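Local coordinates for oligopeptide-binding protein AppA (Bacillus subtilis, PDB 1XOC) that binds oligopeptides at the cell surface and hands them to an ABC permease that can replace the Opp system in sporulation and competence, at residues 26-31 with 217-222; 221-226 with 366-371; 237-242 with 491-496; 500-505 with 514-519. All coordinates share one frame; numbering follows the deposited sequence.

How the contacts relate
Contacts 1, 2 and 3 lie close together and touch pairwise. Contact 1 passes straight into contact 2, with which it shares Val221 and Ile222; their centres are 11 Å apart. Contact 3 also touches contact 1, with centres about 11 Å apart, and the probable hydrogen bond from Gly27 N to Phe239 O spans 2.9 Å. Contact 4 joins contact 3, 13 Å between centres, where Asn491 ND2 lies 2.9 Å from Tyr504 OH. Contacts 2 and 4 are well separated, about 15 Å between nearest atoms. The bound peptide is reached by Ile29, Asn367, Asn370, Asn241 and Asn491, so contacts 1 to 3 each border the binding site.

Contact 1 of 4, residues 26-31 with 217-222; sequences VGSIGE and VTYKVI
Ser28 meets the far end of the Tyr219 ring on the same face of the sheet. Ser28 CB comes within 3.4 Å of Tyr219 CE1, obliquely to the ring. Gly30 O comes to the ring edge, near its plane and 3.9 Å from Tyr219 CE1. Ser28 OG stands anti to the backbone N (chi1 173°), beside the carbonyl carbon, and donates forward to Gly30 O at 2.9 Å. This bond ties the serine to the loop that follows the strand. The tyrosine hydroxyl has a partner of its own in Asp47, on helix 43-52. Elsewhere on the ring, Val26 CG1 lies 4.2 Å from Tyr219 CD2. Beneath these side chains, strands 23-28 and 216-221 run parallel in a mixed sheet, with segment axes 4.7 Å apart. Val26 pairs with Tyr219, Gly27 with Lys220 and Ser28 with Val221. The ladder has four bonds. Val26 N donates to Thr218 O and Ser28 N to Lys220 O. In return Lys220 N donates to Val26 O, and Ile222 N to Ser28 O at 2.8 Å in a straight bond (179° at the hydrogen). Beyond the end of strand 23-28, the side chain of Glu31 crosses that of Val221 at about a right angle, with Glu31 CB 3.9 Å from Val221 CG1. The Glu31 carboxylate reaches on to Gly196 N and Trp193 NE1.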
loop_
_atom_site.group_PDB
_atom_site.type_symbol
_atom_site.label_atom_id
_atom_site.label_comp_id
_atom_site.label_asym_id
_atom_site.label_seq_id
_atom_site.Cartn_x
_atom_site.Cartn_y
_atom_site.Cartn_z
ATOM N N VAL A 26 6.594 -16.170 -8.596
ATOM C CA VAL A 26 6.035 -15.513 -7.411
ATOM C C VAL A 26 4.518 -15.672 -7.447
ATOM O O VAL A 26 3.850 -15.272 -8.415
ATOM C CB VAL A 26 6.395 -14.009 -7.398
ATOM C CG1 VAL A 26 5.789 -13.252 -6.213
ATOM C CG2 VAL A 26 7.913 -13.853 -7.453
ATOM N N GLY A 27 3.963 -16.240 -6.385
ATOM C CA GLY A 27 2.499 -16.373 -6.282
ATOM C C GLY A 27 1.922 -15.094 -5.701
ATOM O O GLY A 27 2.500 -14.507 -4.762
ATOM N N SER A 28 0.837 -14.593 -6.287
ATOM C CA SER A 28 0.185 -13.403 -5.758
ATOM C C SER A 28 -1.299 -13.634 -5.720
ATOM O O SER A 28 -1.890 -14.135 -6.689
ATOM C CB SER A 28 0.446 -12.189 -6.641
ATOM O OG SER A 28 -0.336 -11.084 -6.168
ATOM N N ILE A 29 -1.943 -13.204 -4.642
ATOM C CA ILE A 29 -3.423 -13.328 -4.594
ATOM C C ILE A 29 -4.171 -12.161 -5.231
ATOM O O ILE A 29 -5.404 -12.194 -5.290
ATOM C CB ILE A 29 -3.956 -13.544 -3.163
ATOM C CG1 ILE A 29 -3.719 -12.323 -2.275
ATOM C CG2 ILE A 29 -3.343 -14.831 -2.583
ATOM C CD1 ILE A 29 -4.484 -12.386 -0.934
ATOM N N GLY A 30 -3.463 -11.151 -5.709
ATOM C CA GLY A 30 -4.093 -9.989 -6.356
ATOM C C GLY A 30 -3.450 -9.669 -7.704
ATOM O O GLY A 30 -2.241 -9.653 -7.824
ATOM N N GLU A 31 -4.277 -9.444 -8.718
ATOM C CA GLU A 31 -3.767 -9.059 -10.033
ATOM C C GLU A 31 -3.552 -7.568 -10.128
ATOM O O GLU A 31 -4.412 -6.803 -9.694
ATOM C CB GLU A 31 -4.745 -9.489 -11.114
ATOM C CG GLU A 31 -4.198 -9.395 -12.518
ATOM C CD GLU A 31 -5.037 -10.160 -13.505
ATOM O OE1 GLU A 31 -6.201 -10.525 -13.184
ATOM O OE2 GLU A 31 -4.521 -10.378 -14.616
ATOM N N VAL A 217 11.283 -13.564 -14.085
ATOM C CA VAL A 217 10.392 -13.510 -12.943
ATOM C C VAL A 217 8.959 -13.547 -13.448
ATOM O O VAL A 217 8.576 -12.760 -14.294
ATOM C CB VAL A 217 10.591 -12.226 -12.142
ATOM C CG1 VAL A 217 9.596 -12.149 -11.008
ATOM C CG2 VAL A 217 11.975 -12.152 -11.614
ATOM N N THR A 218 8.184 -14.477 -12.920
ATOM C CA THR A 218 6.792 -14.612 -13.284
ATOM C C THR A 218 5.926 -14.311 -12.068
ATOM O O THR A 218 6.146 -14.852 -11.012
ATOM C CB THR A 218 6.527 -16.047 -13.761
ATOM O OG1 THR A 218 7.318 -16.328 -14.915
ATOM C CG2 THR A 218 5.110 -16.199 -14.225
ATOM N N TYR A 219 4.958 -13.427 -12.241
ATOM C CA TYR A 219 4.053 -13.033 -11.177
ATOM C C TYR A 219 2.749 -13.738 -11.485
ATOM O O TYR A 219 2.028 -13.332 -12.355
ATOM C CB TYR A 219 3.853 -11.516 -11.215
ATOM C CG TYR A 219 3.324 -10.818 -9.974
ATOM C CD1 TYR A 219 2.011 -10.423 -9.887
ATOM C CD2 TYR A 219 4.164 -10.484 -8.936
ATOM C CE1 TYR A 219 1.542 -9.759 -8.796
ATOM C CE2 TYR A 219 3.698 -9.818 -7.840
ATOM C CZ TYR A 219 2.392 -9.451 -7.771
ATOM O OH TYR A 219 1.907 -8.779 -6.681
ATOM N N LYS A 220 2.492 -14.807 -10.754
ATOM C CA LYS A 220 1.413 -15.712 -11.082
ATOM C C LYS A 220 0.207 -15.411 -10.219
ATOM O O LYS A 220 0.288 -15.455 -9.013
ATOM C CB LYS A 220 1.858 -17.156 -10.893
ATOM C CG LYS A 220 0.856 -18.167 -11.426
ATOM C CD LYS A 220 1.379 -19.577 -11.342
ATOM C CE LYS A 220 0.370 -20.552 -11.926
ATOM N NZ LYS A 220 0.854 -21.930 -11.790
ATOM N N VAL A 221 -0.907 -15.103 -10.862
ATOM C CA VAL A 221 -2.088 -14.686 -10.144
ATOM C C VAL A 221 -2.915 -15.885 -9.712
ATOM O O VAL A 221 -3.399 -16.646 -10.536
ATOM C CB VAL A 221 -2.948 -13.743 -10.988
ATOM C CG1 VAL A 221 -4.081 -13.229 -10.176
ATOM C CG2 VAL A 221 -2.117 -12.596 -11.501
ATOM N N ILE A 222 -3.058 -16.039 -8.406
ATOM C CA ILE A 222 -3.778 -17.148 -7.831
ATOM C C ILE A 222 -4.695 -16.605 -6.734
ATOM O O ILE A 222 -4.296 -16.553 -5.584
ATOM C CB ILE A 222 -2.808 -18.205 -7.241
ATOM C CG1 ILE A 222 -1.700 -18.570 -8.250
ATOM C CG2 ILE A 222 -3.575 -19.450 -6.798
ATOM C CD1 ILE A 222 -0.631 -19.428 -7.639
#

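Contact 2 of 4, residues 221-226 with 366-371; sequences VIPDAN and TNQGNK. With ZN (zinc ion), chain P.
Two helix starts meet here, with Asp224 and Gly369 at the point of closest backbone approach. Asp224 is the N-cap of helix 225-234, and Asn370 is the N-cap of helix 371-385. Pro223 is the centre of an inverse gamma turn, closed by Asp224 N to Ile222 O at 2.8 Å. A type II beta turn runs from Asn367 to Asn370, with Gly369 in its third position. Gly369 CA lies 3.4 Å from Pro223 O. A CB on this residue would run into Pro223 C, and the positive phi (109°) also suits glycine. Ala225 N makes a weak hydrogen bond to Gly369 O at 3.1 Å, bent to 129° at the hydrogen. Ala225 CB packs against the same oxygen. Alongside, Gln368 CG rests 3.8 Å from Pro223 O. Lys371 CG lies 4.1 Å from Ala225 CB. Lys371 is modelled in two conformers; the one described extends to a salt bridge with Asp246. Asp224 CB points away from segment 366-371. Asp224 OD1 caps Ala227 N, while Asp224 OD2 binds a zinc ion at 2.2 Å; a water at 2.1 Å from the zinc is a further ligand. Asn367 ND2 hydrogen-bonds to the backbone of the bound peptide. The contact thus joins the start of helix 225-234, which follows strand 216-221, to the turn 367-370, which leads from strand 358-367 into helix 371-385.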
loop_
_atom_site.group_PDB
_atom_site.type_symbol
_atom_site.label_atom_id
_atom_site.label_comp_id
_atom_site.label_asym_id
_atom_site.label_seq_id
_atom_site.Cartn_x
_atom_site.Cartn_y
_atom_site.Cartn_z
ATOM N N VAL A 221 -0.907 -15.103 -10.862
ATOM C CA VAL A 221 -2.088 -14.686 -10.144
ATOM C C VAL A 221 -2.915 -15.885 -9.712
ATOM O O VAL A 221 -3.399 -16.646 -10.536
ATOM C CB VAL A 221 -2.948 -13.743 -10.988
ATOM C CG1 VAL A 221 -4.081 -13.229 -10.176
ATOM C CG2 VAL A 221 -2.117 -12.596 -11.501
ATOM N N ILE A 222 -3.058 -16.039 -8.406
ATOM C CA ILE A 222 -3.778 -17.148 -7.831
ATOM C C ILE A 222 -4.695 -16.605 -6.734
ATOM O O ILE A 222 -4.296 -16.553 -5.584
ATOM C CB ILE A 222 -2.808 -18.205 -7.241
ATOM C CG1 ILE A 222 -1.700 -18.570 -8.250
ATOM C CG2 ILE A 222 -3.575 -19.450 -6.798
ATOM C CD1 ILE A 222 -0.631 -19.428 -7.639
ATOM N N PRO A 223 -5.927 -16.193 -7.062
ATOM C CA PRO A 223 -6.773 -15.542 -6.034
ATOM C C PRO A 223 -7.489 -16.525 -5.116
ATOM O O PRO A 223 -8.730 -16.615 -5.096
ATOM C CB PRO A 223 -7.703 -14.687 -6.870
ATOM C CG PRO A 223 -7.965 -15.562 -8.017
ATOM C CD PRO A 223 -6.632 -16.230 -8.358
ATOM N N ASP A 224 -6.670 -17.301 -4.410
ATOM C CA ASP A 224 -7.062 -18.338 -3.504
ATOM C C ASP A 224 -5.813 -18.784 -2.767
ATOM O O ASP A 224 -4.972 -19.486 -3.323
ATOM C CB ASP A 224 -7.625 -19.517 -4.289
ATOM C CG ASP A 224 -8.023 -20.662 -3.411
ATOM O OD1 ASP A 224 -7.487 -20.850 -2.301
ATOM O OD2 ASP A 224 -8.911 -21.385 -3.861
ATOM N N ALA A 225 -5.667 -18.345 -1.520
ATOM C CA ALA A 225 -4.445 -18.579 -0.759
ATOM C C ALA A 225 -4.183 -20.080 -0.594
ATOM O O ALA A 225 -3.032 -20.499 -0.611
ATOM C CB ALA A 225 -4.531 -17.898 0.607
ATOM N N ASN A 226 -5.234 -20.876 -0.457
ATOM C CA ASN A 226 -5.066 -22.321 -0.266
ATOM C C ASN A 226 -4.508 -22.964 -1.532
ATOM O O ASN A 226 -3.643 -23.839 -1.464
ATOM C CB ASN A 226 -6.368 -23.004 0.144
ATOM C CG ASN A 226 -6.802 -22.668 1.579
ATOM O OD1 ASN A 226 -7.955 -22.940 1.961
ATOM N ND2 ASN A 226 -5.898 -22.121 2.378
ATOM N N THR A 366 -14.496 -7.602 1.132
ATOM C CA THR A 366 -13.035 -7.765 1.196
ATOM C C THR A 366 -12.536 -8.454 -0.053
ATOM O O THR A 366 -13.370 -8.836 -0.903
ATOM C CB THR A 366 -12.569 -8.537 2.457
ATOM O OG1 THR A 366 -11.154 -8.294 2.629
ATOM C CG2 THR A 366 -12.815 -9.997 2.346
ATOM N N ASN A 367 -11.227 -8.639 -0.186
ATOM C CA ASN A 367 -10.668 -9.144 -1.438
ATOM C C ASN A 367 -10.575 -10.661 -1.561
ATOM O O ASN A 367 -10.071 -11.342 -0.662
ATOM C CB ASN A 367 -9.299 -8.513 -1.734
ATOM C CG ASN A 367 -8.337 -8.612 -0.584
ATOM O OD1 ASN A 367 -8.620 -8.126 0.506
ATOM N ND2 ASN A 367 -7.179 -9.221 -0.834
ATOM N N GLN A 368 -11.086 -11.166 -2.700
ATOM C CA GLN A 368 -11.006 -12.579 -3.120
ATOM C C GLN A 368 -9.584 -13.125 -3.007
ATOM O O GLN A 368 -8.659 -12.587 -3.619
ATOM C CB GLN A 368 -11.513 -12.726 -4.560
ATOM C CG GLN A 368 -11.602 -14.178 -5.039
ATOM C CD GLN A 368 -11.986 -14.303 -6.497
ATOM O OE1 GLN A 368 -12.257 -15.410 -6.968
ATOM N NE2 GLN A 368 -12.012 -13.184 -7.229
ATOM N N GLY A 369 -9.426 -14.194 -2.237
ATOM C CA GLY A 369 -8.191 -14.924 -2.185
ATOM C C GLY A 369 -7.453 -14.732 -0.872
ATOM O O GLY A 369 -6.541 -15.503 -0.542
ATOM N N ASN A 370 -7.838 -13.715 -0.110
ATOM C CA ASN A 370 -7.259 -13.522 1.193
ATOM C C ASN A 370 -8.198 -14.229 2.154
ATOM O O ASN A 370 -9.180 -13.662 2.604
ATOM C CB ASN A 370 -7.084 -12.036 1.513
ATOM C CG ASN A 370 -6.267 -11.788 2.758
ATOM O OD1 ASN A 370 -5.409 -10.844 2.815
ATOM N ND2 ASN A 370 -6.459 -12.610 3.739
ATOM N N LYS A 371 -7.867 -15.470 2.462
ATOM C CA LYS A 371 -8.688 -16.252 3.339
ATOM C C LYS A 371 -8.770 -15.754 4.766
ATOM O O LYS A 371 -9.787 -15.895 5.403
ATOM C CB LYS A 371 -8.307 -17.724 3.278
ATOM C CG LYS A 371 -6.996 -18.078 3.912
ATOM C CD LYS A 371 -6.683 -19.583 3.783
ATOM C CE LYS A 371 -5.321 -19.923 4.398
ATOM N NZ LYS A 371 -4.944 -21.378 4.333
HETATM ZN ZN ZN P . -9.554 -23.083 -2.690
HETATM O O HOH W 1 -10.051 -22.484 -0.700
#

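Contact 3 of 4, residues 237-242 with 491-496; sequences INFFNV and NHMAMP. With ZN (zinc ion), chain E.
Phe240 and Ala494 form a hydrogen-bonded antiparallel pair that adds the short strand 240-241 to the long strand 483-496. Phe240 N donates to Ala494 O, and Ala494 N donates to Phe240 O at 2.8 Å. Next comes Asn241 opposite Met493. Asn241 CG stands anti to its nitrogen (chi1 -170°), which brings Asn241 OD1 to His492 N at 3.0 Å. The hydrogen bond is straight (171°), but the donor lies above the carbonyl plane of the amide. Asn241 ND2 makes a weak hydrogen bond to Asn491 OD1, and Asn491 ND2 is held by Tyr504 OH. A leucine in place of Asn241 would probably leave His492 N without this acceptor. The Phe239 ring has Ala494 O over one face, and Met493 CE lies 3.4 Å from Phe239 CE1. His492 NE2 binds a zinc ion at 2.0 Å, shared with Asp304, and His492 ND1 donates to a water at 2.8 Å. Strand 256-262 pairs with strand 483-496 as well, and helix 225-234 packs on Phe240 and Val242.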
loop_
_atom_site.group_PDB
_atom_site.type_symbol
_atom_site.label_atom_id
_atom_site.label_comp_id
_atom_site.label_asym_id
_atom_site.label_seq_id
_atom_site.Cartn_x
_atom_site.Cartn_y
_atom_site.Cartn_z
ATOM N N ILE A 237 4.837 -22.793 -8.035
ATOM C CA ILE A 237 5.405 -21.504 -7.671
ATOM C C ILE A 237 6.528 -21.796 -6.690
ATOM O O ILE A 237 6.558 -22.862 -6.058
ATOM C CB ILE A 237 4.369 -20.519 -7.050
ATOM C CG1 ILE A 237 3.798 -21.010 -5.723
ATOM C CG2 ILE A 237 3.229 -20.263 -8.046
ATOM C CD1 ILE A 237 2.863 -20.017 -5.026
ATOM N N ASN A 238 7.447 -20.839 -6.559
ATOM C CA ASN A 238 8.574 -21.019 -5.661
ATOM C C ASN A 238 8.863 -19.829 -4.776
ATOM O O ASN A 238 9.898 -19.822 -4.081
ATOM C CB ASN A 238 9.820 -21.473 -6.439
ATOM C CG ASN A 238 10.217 -20.527 -7.539
ATOM O OD1 ASN A 238 9.892 -19.364 -7.532
ATOM N ND2 ASN A 238 10.973 -21.037 -8.498
ATOM N N PHE A 239 7.959 -18.846 -4.737
ATOM C CA PHE A 239 8.091 -17.694 -3.840
ATOM C C PHE A 239 6.690 -17.227 -3.461
ATOM O O PHE A 239 5.856 -16.993 -4.349
ATOM C CB PHE A 239 8.886 -16.583 -4.525
ATOM C CG PHE A 239 9.319 -15.469 -3.598
ATOM C CD1 PHE A 239 8.430 -14.435 -3.265
ATOM C CD2 PHE A 239 10.598 -15.454 -3.037
ATOM C CE1 PHE A 239 8.815 -13.404 -2.428
ATOM C CE2 PHE A 239 11.005 -14.430 -2.158
ATOM C CZ PHE A 239 10.105 -13.411 -1.831
ATOM N N PHE A 240 6.408 -17.124 -2.159
ATOM C CA PHE A 240 5.041 -16.842 -1.711
ATOM C C PHE A 240 5.034 -16.390 -0.262
ATOM O O PHE A 240 5.785 -16.925 0.549
ATOM C CB PHE A 240 4.152 -18.097 -1.883
ATOM C CG PHE A 240 2.694 -17.831 -1.658
ATOM C CD1 PHE A 240 2.055 -16.860 -2.389
ATOM C CD2 PHE A 240 1.994 -18.477 -0.671
ATOM C CE1 PHE A 240 0.703 -16.592 -2.164
ATOM C CE2 PHE A 240 0.630 -18.181 -0.429
ATOM C CZ PHE A 240 0.015 -17.255 -1.166
ATOM N N ASN A 241 4.134 -15.446 0.064
ATOM C CA ASN A 241 3.851 -15.032 1.438
ATOM C C ASN A 241 2.827 -15.973 2.038
ATOM O O ASN A 241 1.616 -15.837 1.801
ATOM C CB ASN A 241 3.319 -13.598 1.443
ATOM C CG ASN A 241 3.227 -12.991 2.853
ATOM O OD1 ASN A 241 3.465 -13.652 3.878
ATOM N ND2 ASN A 241 2.872 -11.707 2.889
ATOM N N VAL A 242 3.309 -16.962 2.765
ATOM C CA VAL A 242 2.464 -18.002 3.321
ATOM C C VAL A 242 1.633 -17.477 4.485
ATOM O O VAL A 242 2.189 -16.917 5.438
ATOM C CB VAL A 242 3.333 -19.175 3.859
ATOM C CG1 VAL A 242 2.475 -20.253 4.480
ATOM C CG2 VAL A 242 4.223 -19.706 2.746
ATOM N N ASN A 491 4.894 -11.003 7.746
ATOM C CA ASN A 491 5.147 -11.710 6.507
ATOM C C ASN A 491 5.882 -13.019 6.793
ATOM O O ASN A 491 6.781 -13.071 7.658
ATOM C CB ASN A 491 6.015 -10.886 5.593
ATOM C CG ASN A 491 5.317 -9.699 5.013
ATOM O OD1 ASN A 491 4.142 -9.762 4.683
ATOM N ND2 ASN A 491 6.043 -8.599 4.871
ATOM N N HIS A 492 5.535 -14.060 6.045
ATOM C CA HIS A 492 6.189 -15.362 6.097
ATOM C C HIS A 492 6.593 -15.742 4.686
ATOM O O HIS A 492 5.814 -16.374 3.947
ATOM C CB HIS A 492 5.238 -16.409 6.681
ATOM C CG HIS A 492 4.751 -16.064 8.053
ATOM N ND1 HIS A 492 3.661 -15.259 8.267
ATOM C CD2 HIS A 492 5.222 -16.390 9.286
ATOM C CE1 HIS A 492 3.451 -15.114 9.561
ATOM N NE2 HIS A 492 4.385 -15.781 10.200
ATOM N N MET A 493 7.781 -15.322 4.289
ATOM C CA MET A 493 8.182 -15.421 2.894
ATOM C C MET A 493 8.882 -16.745 2.617
ATOM O O MET A 493 10.020 -16.971 3.066
ATOM C CB MET A 493 9.073 -14.242 2.505
ATOM C CG MET A 493 8.503 -12.898 2.926
ATOM S SD MET A 493 6.859 -12.614 2.262
ATOM C CE MET A 493 7.179 -12.785 0.520
ATOM N N ALA A 494 8.186 -17.622 1.890
ATOM C CA ALA A 494 8.750 -18.887 1.426
ATOM C C ALA A 494 9.499 -18.680 0.120
ATOM O O ALA A 494 9.016 -17.997 -0.755
ATOM C CB ALA A 494 7.666 -19.888 1.232
ATOM N N MET A 495 10.693 -19.283 0.021
ATOM C CA MET A 495 11.572 -19.088 -1.127
ATOM C C MET A 495 12.452 -20.327 -1.289
ATOM O O MET A 495 12.569 -21.124 -0.372
ATOM C CB MET A 495 12.451 -17.855 -0.944
ATOM C CG MET A 495 13.373 -17.968 0.236
ATOM S SD MET A 495 14.069 -16.376 0.663
ATOM C CE MET A 495 12.665 -15.647 1.446
ATOM N N PRO A 496 13.075 -20.483 -2.464
ATOM C CA PRO A 496 13.928 -21.655 -2.634
ATOM C C PRO A 496 15.047 -21.723 -1.597
ATOM O O PRO A 496 15.617 -20.690 -1.242
ATOM C CB PRO A 496 14.492 -21.462 -4.049
ATOM C CG PRO A 496 13.493 -20.624 -4.735
ATOM C CD PRO A 496 13.065 -19.653 -3.659
HETATM ZN ZN ZN E . 4.682 -15.920 12.207
HETATM O O HOH W 2 1.979 -14.356 6.185
#

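Contact 4 of 4, residues 500-505 with 514-519; sequences EGYKYH and EKWWLA
Tyr502 turns its ring edge toward the face of Trp516. Tyr502 CD2 comes within 3.4 Å of Trp516 CZ2, in an offset edge-to-face pair with planes at 64°. Tyr502 CA also lies over the five-membered ring. Glu500 CB sits over the face of Trp517, 3.4 Å from Trp517 CE2, in a CH-pi contact. Trp517 CG lies between the backbone N and the carbonyl carbon (chi1 53°), which brings the indole against Glu500. Behind these rings, Glu500 and Trp517 form a hydrogen-bonded antiparallel pair in the two-stranded sheet 499-500 and 517-518. Glu500 N donates to Trp517 O at 2.7 Å, and Trp517 N to Glu500 O at 2.9 Å. An alanine in place of Trp517 is likely to leave Glu500 CB without its aromatic face and Tyr213 without its edge-to-face partner. A water accepts from both Lys503 N and Trp516 NE1. Farther out, the Trp516 ring meets Phe239, and Tyr502 packs on Met493 and Met495 of strand 483-496.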
loop_
_atom_site.group_PDB
_atom_site.type_symbol
_atom_site.label_atom_id
_atom_site.label_comp_id
_atom_site.label_asym_id
_atom_site.label_seq_id
_atom_site.Cartn_x
_atom_site.Cartn_y
_atom_site.Cartn_z
ATOM N N GLU A 500 20.048 -17.063 -2.696
ATOM C CA GLU A 500 21.066 -16.276 -2.004
ATOM C C GLU A 500 20.909 -14.827 -2.425
ATOM O O GLU A 500 20.236 -14.523 -3.416
ATOM C CB GLU A 500 22.461 -16.782 -2.371
ATOM C CG GLU A 500 22.696 -18.240 -2.059
ATOM C CD GLU A 500 22.621 -18.563 -0.565
ATOM O OE1 GLU A 500 22.367 -19.746 -0.216
ATOM O OE2 GLU A 500 22.806 -17.637 0.254
ATOM N N GLY A 501 21.480 -13.926 -1.635
ATOM C CA GLY A 501 21.404 -12.505 -1.892
ATOM C C GLY A 501 20.120 -11.825 -1.477
ATOM O O GLY A 501 19.947 -10.630 -1.725
ATOM N N TYR A 502 19.216 -12.590 -0.878
ATOM C CA TYR A 502 17.941 -12.071 -0.386
ATOM C C TYR A 502 18.122 -11.305 0.951
ATOM O O TYR A 502 18.840 -11.753 1.837
ATOM C CB TYR A 502 16.913 -13.212 -0.256
ATOM C CG TYR A 502 15.628 -12.786 0.442
ATOM C CD1 TYR A 502 15.517 -12.849 1.830
ATOM C CD2 TYR A 502 14.545 -12.312 -0.277
ATOM C CE1 TYR A 502 14.350 -12.437 2.476
ATOM C CE2 TYR A 502 13.380 -11.924 0.343
ATOM C CZ TYR A 502 13.287 -11.987 1.736
ATOM O OH TYR A 502 12.124 -11.588 2.368
ATOM N N LYS A 503 17.471 -10.151 1.067
ATOM C CA LYS A 503 17.380 -9.403 2.316
ATOM C C LYS A 503 15.906 -9.086 2.535
ATOM O O LYS A 503 15.206 -8.679 1.586
ATOM C CB LYS A 503 18.149 -8.089 2.206
ATOM C CG LYS A 503 19.657 -8.236 2.087
ATOM C CD LYS A 503 20.310 -6.865 1.778
ATOM C CE LYS A 503 21.825 -6.924 1.693
ATOM N NZ LYS A 503 22.407 -5.530 1.775
ATOM N N TYR A 504 15.452 -9.315 3.767
ATOM C CA TYR A 504 14.066 -9.040 4.114
ATOM C C TYR A 504 13.820 -7.527 4.144
ATOM O O TYR A 504 14.500 -6.796 4.851
ATOM C CB TYR A 504 13.677 -9.652 5.461
ATOM C CG TYR A 504 12.249 -9.276 5.818
ATOM C CD1 TYR A 504 11.179 -9.943 5.249
ATOM C CD2 TYR A 504 11.973 -8.219 6.670
ATOM C CE1 TYR A 504 9.872 -9.573 5.532
ATOM C CE2 TYR A 504 10.653 -7.842 6.956
ATOM C CZ TYR A 504 9.624 -8.527 6.377
ATOM O OH TYR A 504 8.333 -8.171 6.649
ATOM N N HIS A 505 12.824 -7.096 3.383
ATOM C CA HIS A 505 12.354 -5.722 3.339
ATOM C C HIS A 505 10.890 -5.705 3.784
ATOM O O HIS A 505 10.055 -6.464 3.227
ATOM C CB HIS A 505 12.519 -5.160 1.938
ATOM C CG HIS A 505 12.406 -3.662 1.839
ATOM N ND1 HIS A 505 11.234 -2.970 2.058
ATOM C CD2 HIS A 505 13.329 -2.734 1.496
ATOM C CE1 HIS A 505 11.454 -1.673 1.880
ATOM N NE2 HIS A 505 12.732 -1.505 1.560
ATOM N N GLU A 514 16.780 -8.230 -8.421
ATOM C CA GLU A 514 17.902 -8.298 -9.385
ATOM C C GLU A 514 19.213 -8.785 -8.788
ATOM O O GLU A 514 20.141 -9.129 -9.530
ATOM C CB GLU A 514 18.094 -6.941 -10.067
ATOM C CG GLU A 514 18.359 -5.779 -9.137
ATOM C CD GLU A 514 17.099 -5.059 -8.583
ATOM O OE1 GLU A 514 15.965 -5.618 -8.485
ATOM O OE2 GLU A 514 17.266 -3.879 -8.241
ATOM N N LYS A 515 19.312 -8.810 -7.453
ATOM C CA LYS A 515 20.509 -9.248 -6.786
ATOM C C LYS A 515 20.399 -10.657 -6.210
ATOM O O LYS A 515 21.362 -11.177 -5.658
ATOM C CB LYS A 515 20.837 -8.322 -5.607
ATOM C CG LYS A 515 20.861 -6.820 -5.875
ATOM C CD LYS A 515 21.793 -6.419 -6.962
ATOM C CE LYS A 515 21.632 -4.933 -7.259
ATOM N NZ LYS A 515 22.452 -4.511 -8.429
ATOM N N TRP A 516 19.233 -11.275 -6.297
ATOM C CA TRP A 516 19.042 -12.614 -5.776
ATOM C C TRP A 516 19.550 -13.626 -6.799
ATOM O O TRP A 516 19.497 -13.386 -8.002
ATOM C CB TRP A 516 17.560 -12.923 -5.546
ATOM C CG TRP A 516 16.789 -11.963 -4.684
ATOM C CD1 TRP A 516 17.262 -10.869 -4.013
ATOM C CD2 TRP A 516 15.374 -11.998 -4.441
ATOM N NE1 TRP A 516 16.225 -10.244 -3.346
ATOM C CE2 TRP A 516 15.055 -10.905 -3.616
ATOM C CE3 TRP A 516 14.339 -12.837 -4.863
ATOM C CZ2 TRP A 516 13.746 -10.655 -3.175
ATOM C CZ3 TRP A 516 13.048 -12.581 -4.440
ATOM C CH2 TRP A 516 12.756 -11.501 -3.614
ATOM N N TRP A 517 20.035 -14.751 -6.323
ATOM C CA TRP A 517 20.526 -15.790 -7.210
ATOM C C TRP A 517 20.297 -17.155 -6.599
ATOM O O TRP A 517 20.115 -17.304 -5.393
ATOM C CB TRP A 517 21.997 -15.570 -7.558
ATOM C CG TRP A 517 22.951 -15.395 -6.396
ATOM C CD1 TRP A 517 23.139 -14.259 -5.639
ATOM C CD2 TRP A 517 23.869 -16.338 -5.925
ATOM N NE1 TRP A 517 24.099 -14.461 -4.711
ATOM C CE2 TRP A 517 24.582 -15.733 -4.862
ATOM C CE3 TRP A 517 24.160 -17.647 -6.279
ATOM C CZ2 TRP A 517 25.563 -16.394 -4.154
ATOM C CZ3 TRP A 517 25.143 -18.311 -5.589
ATOM C CH2 TRP A 517 25.844 -17.684 -4.526
ATOM N N LEU A 518 20.283 -18.159 -7.463
ATOM C CA LEU A 518 20.120 -19.537 -7.044
ATOM C C LEU A 518 21.461 -20.253 -7.073
ATOM O O LEU A 518 22.076 -20.380 -8.138
ATOM C CB LEU A 518 19.113 -20.226 -7.954
ATOM C CG LEU A 518 17.704 -19.648 -7.823
ATOM C CD1 LEU A 518 16.842 -19.977 -9.025
ATOM C CD2 LEU A 518 17.021 -20.160 -6.564
ATOM N N ALA A 519 21.920 -20.689 -5.904
ATOM C CA ALA A 519 23.167 -21.415 -5.791
ATOM C C ALA A 519 23.016 -22.789 -6.436
ATOM O O ALA A 519 22.033 -23.485 -6.197
ATOM C CB ALA A 519 23.551 -21.546 -4.337
HETATM O O HOH W 3 16.254 -8.217 -0.762
#